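Local coordinates for TfuA domain-containing protein (Methanosarcina acetivorans, PDB 6XP8) that takes part in peptide backbone thioamidation, probably as a partner of a YcaO enzyme, at residues Gly104-Asp109 against Pro127-Arg132. Numbering follows the deposited sequence.
Sequences GVIESD and PLVNIR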
loop_
_atom_site.group_PDB
_atom_site.type_symbol
_atom_site.label_atom_id
_atom_site.label_comp_id
_atom_site.label_asym_id
_atom_site.label_seq_id
_atom_site.Cartn_x
_atom_site.Cartn_y
_atom_site.Cartn_z
ATOM N N GLY A 104 14.743 -6.554 -1.480
ATOM C CA GLY A 104 14.496 -7.779 -0.712
ATOM C C GLY A 104 14.371 -7.578 0.787
ATOM O O GLY A 104 14.529 -8.530 1.555
ATOM N N VAL A 105 14.090 -6.341 1.203
ATOM C CA VAL A 105 13.896 -5.988 2.617
ATOM C C VAL A 105 12.582 -6.604 3.129
ATOM O O VAL A 105 12.511 -7.092 4.263
ATOM C CB VAL A 105 13.946 -4.450 2.819
ATOM C CG1 VAL A 105 13.703 -4.052 4.271
ATOM C CG2 VAL A 105 15.285 -3.896 2.339
ATOM N N ILE A 106 11.558 -6.579 2.280
ATOM C CA ILE A 106 10.298 -7.288 2.519
ATOM C C ILE A 106 10.016 -8.195 1.315
ATOM O O ILE A 106 10.589 -7.993 0.237
ATOM C CB ILE A 106 9.103 -6.330 2.792
ATOM C CG1 ILE A 106 8.799 -5.448 1.562
ATOM C CG2 ILE A 106 9.333 -5.513 4.069
ATOM C CD1 ILE A 106 7.511 -4.641 1.635
ATOM N N GLU A 107 9.155 -9.195 1.507
ATOM C CA GLU A 107 8.667 -10.033 0.400
ATOM C C GLU A 107 7.241 -10.527 0.627
ATOM O O GLU A 107 6.789 -10.656 1.771
ATOM C CB GLU A 107 9.617 -11.202 0.075
ATOM C CG GLU A 107 9.925 -12.146 1.223
ATOM C CD GLU A 107 10.852 -13.280 0.814
ATOM O OE1 GLU A 107 12.058 -13.198 1.128
ATOM O OE2 GLU A 107 10.377 -14.236 0.162
ATOM N N SER A 108 6.563 -10.792 -0.494
ATOM C CA SER A 108 5.164 -11.263 -0.579
ATOM C C SER A 108 4.124 -10.160 -0.394
ATOM O O SER A 108 4.387 -9.128 0.246
ATOM C CB SER A 108 4.867 -12.448 0.356
ATOM O OG SER A 108 4.444 -11.997 1.637
ATOM N N ASP A 109 2.939 -10.407 -0.951
ATOM C CA ASP A 109 1.812 -9.484 -0.871
ATOM C C ASP A 109 1.235 -9.367 0.544
ATOM O O ASP A 109 0.491 -8.433 0.819
ATOM C CB ASP A 109 0.717 -9.818 -1.908
ATOM C CG ASP A 109 0.183 -11.254 -1.803
ATOM O OD1 ASP A 109 0.291 -11.896 -0.739
ATOM O OD2 ASP A 109 -0.377 -11.736 -2.808
ATOM N N PRO A 127 -2.311 -2.489 7.155
ATOM C CA PRO A 127 -1.271 -3.225 6.436
ATOM C C PRO A 127 -0.036 -3.428 7.302
ATOM O O PRO A 127 0.303 -2.559 8.117
ATOM C CB PRO A 127 -0.948 -2.312 5.253
ATOM C CG PRO A 127 -1.267 -0.943 5.745
ATOM C CD PRO A 127 -2.418 -1.090 6.687
ATOM N N LEU A 128 0.609 -4.577 7.128
ATOM C CA LEU A 128 1.820 -4.916 7.862
ATOM C C LEU A 128 2.929 -3.868 7.734
ATOM O O LEU A 128 3.603 -3.586 8.720
ATOM C CB LEU A 128 2.327 -6.308 7.463
ATOM C CG LEU A 128 3.475 -6.960 8.246
ATOM C CD1 LEU A 128 3.210 -7.004 9.749
ATOM C CD2 LEU A 128 3.691 -8.363 7.707
ATOM N N VAL A 129 3.108 -3.288 6.537
ATOM C CA VAL A 129 4.094 -2.202 6.350
ATOM C C VAL A 129 3.879 -0.995 7.276
ATOM O O VAL A 129 4.853 -0.464 7.811
ATOM C CB VAL A 129 4.274 -1.741 4.874
ATOM C CG1 VAL A 129 4.971 -2.826 4.059
ATOM C CG2 VAL A 129 2.957 -1.320 4.240
ATOM N N ASN A 130 2.615 -0.592 7.459
ATOM C CA ASN A 130 2.238 0.471 8.410
ATOM C C ASN A 130 2.537 0.052 9.855
ATOM O O ASN A 130 3.003 0.872 10.646
ATOM C CB ASN A 130 0.752 0.852 8.281
ATOM C CG ASN A 130 0.453 1.772 7.095
ATOM O OD1 ASN A 130 1.251 1.922 6.168
ATOM N ND2 ASN A 130 -0.740 2.355 7.105
ATOM N N ILE A 131 2.273 -1.217 10.186
ATOM C CA ILE A 131 2.559 -1.766 11.527
ATOM C C ILE A 131 4.068 -1.724 11.800
ATOM O O ILE A 131 4.495 -1.273 12.870
ATOM C CB ILE A 131 1.965 -3.192 11.724
ATOM C CG1 ILE A 131 0.430 -3.140 11.708
ATOM C CG2 ILE A 131 2.457 -3.836 13.022
ATOM C CD1 ILE A 131 -0.253 -4.471 11.427
ATOM N N ARG A 132 4.860 -2.155 10.814
ATOM C CA ARG A 132 6.328 -2.120 10.888
ATOM C C ARG A 132 6.843 -0.717 11.229
ATOM O O ARG A 132 7.603 -0.539 12.186
ATOM C CB ARG A 132 6.956 -2.599 9.568
ATOM C CG ARG A 132 6.814 -4.090 9.287
ATOM C CD ARG A 132 7.598 -4.481 8.039
ATOM N NE ARG A 132 7.471 -5.904 7.701
ATOM C CZ ARG A 132 8.160 -6.899 8.265
ATOM N NH1 ARG A 132 9.039 -6.665 9.242
ATOM N NH2 ARG A 132 7.959 -8.149 7.854
#
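Ile106 carries the whole loop side of this contact, touching the start of helix 128-140 with both its branches. The end of the longer branch, CD1, lies 4.0 Å from CG1 of Val129, the two side chains meeting at about a right angle. The shorter branch, CG2, lies 4.1 Å from NE of Arg132 and comes at the guanidinium obliquely. With chi1 at 64°, CG1 of Ile106 sits between its backbone N and carbonyl carbon, and an extended chi2 (170°) carries CD1 on to Val129, while CG2, beside the backbone N, meets Arg132. Arg132 runs extended from CG to NE, and its polar end is held by a salt bridge from NE to Glu111, which also touches Ile106 and is joined to Val129 by a backbone hydrogen bond. Ile106 also packs on Trp100 and Tyr101 of helix 96-102 and shares a backbone hydrogen bond with Trp100; Val97 of that helix touches Val129. A Schellman motif at Gly104 ends helix 96-102, and Pro127 is the N-cap of helix 128-140. This small, largely buried contact joins the loop leaving helix 96-102, at the end of the alpha/beta part with its five-stranded parallel sheet, to the first of the C-terminal helices.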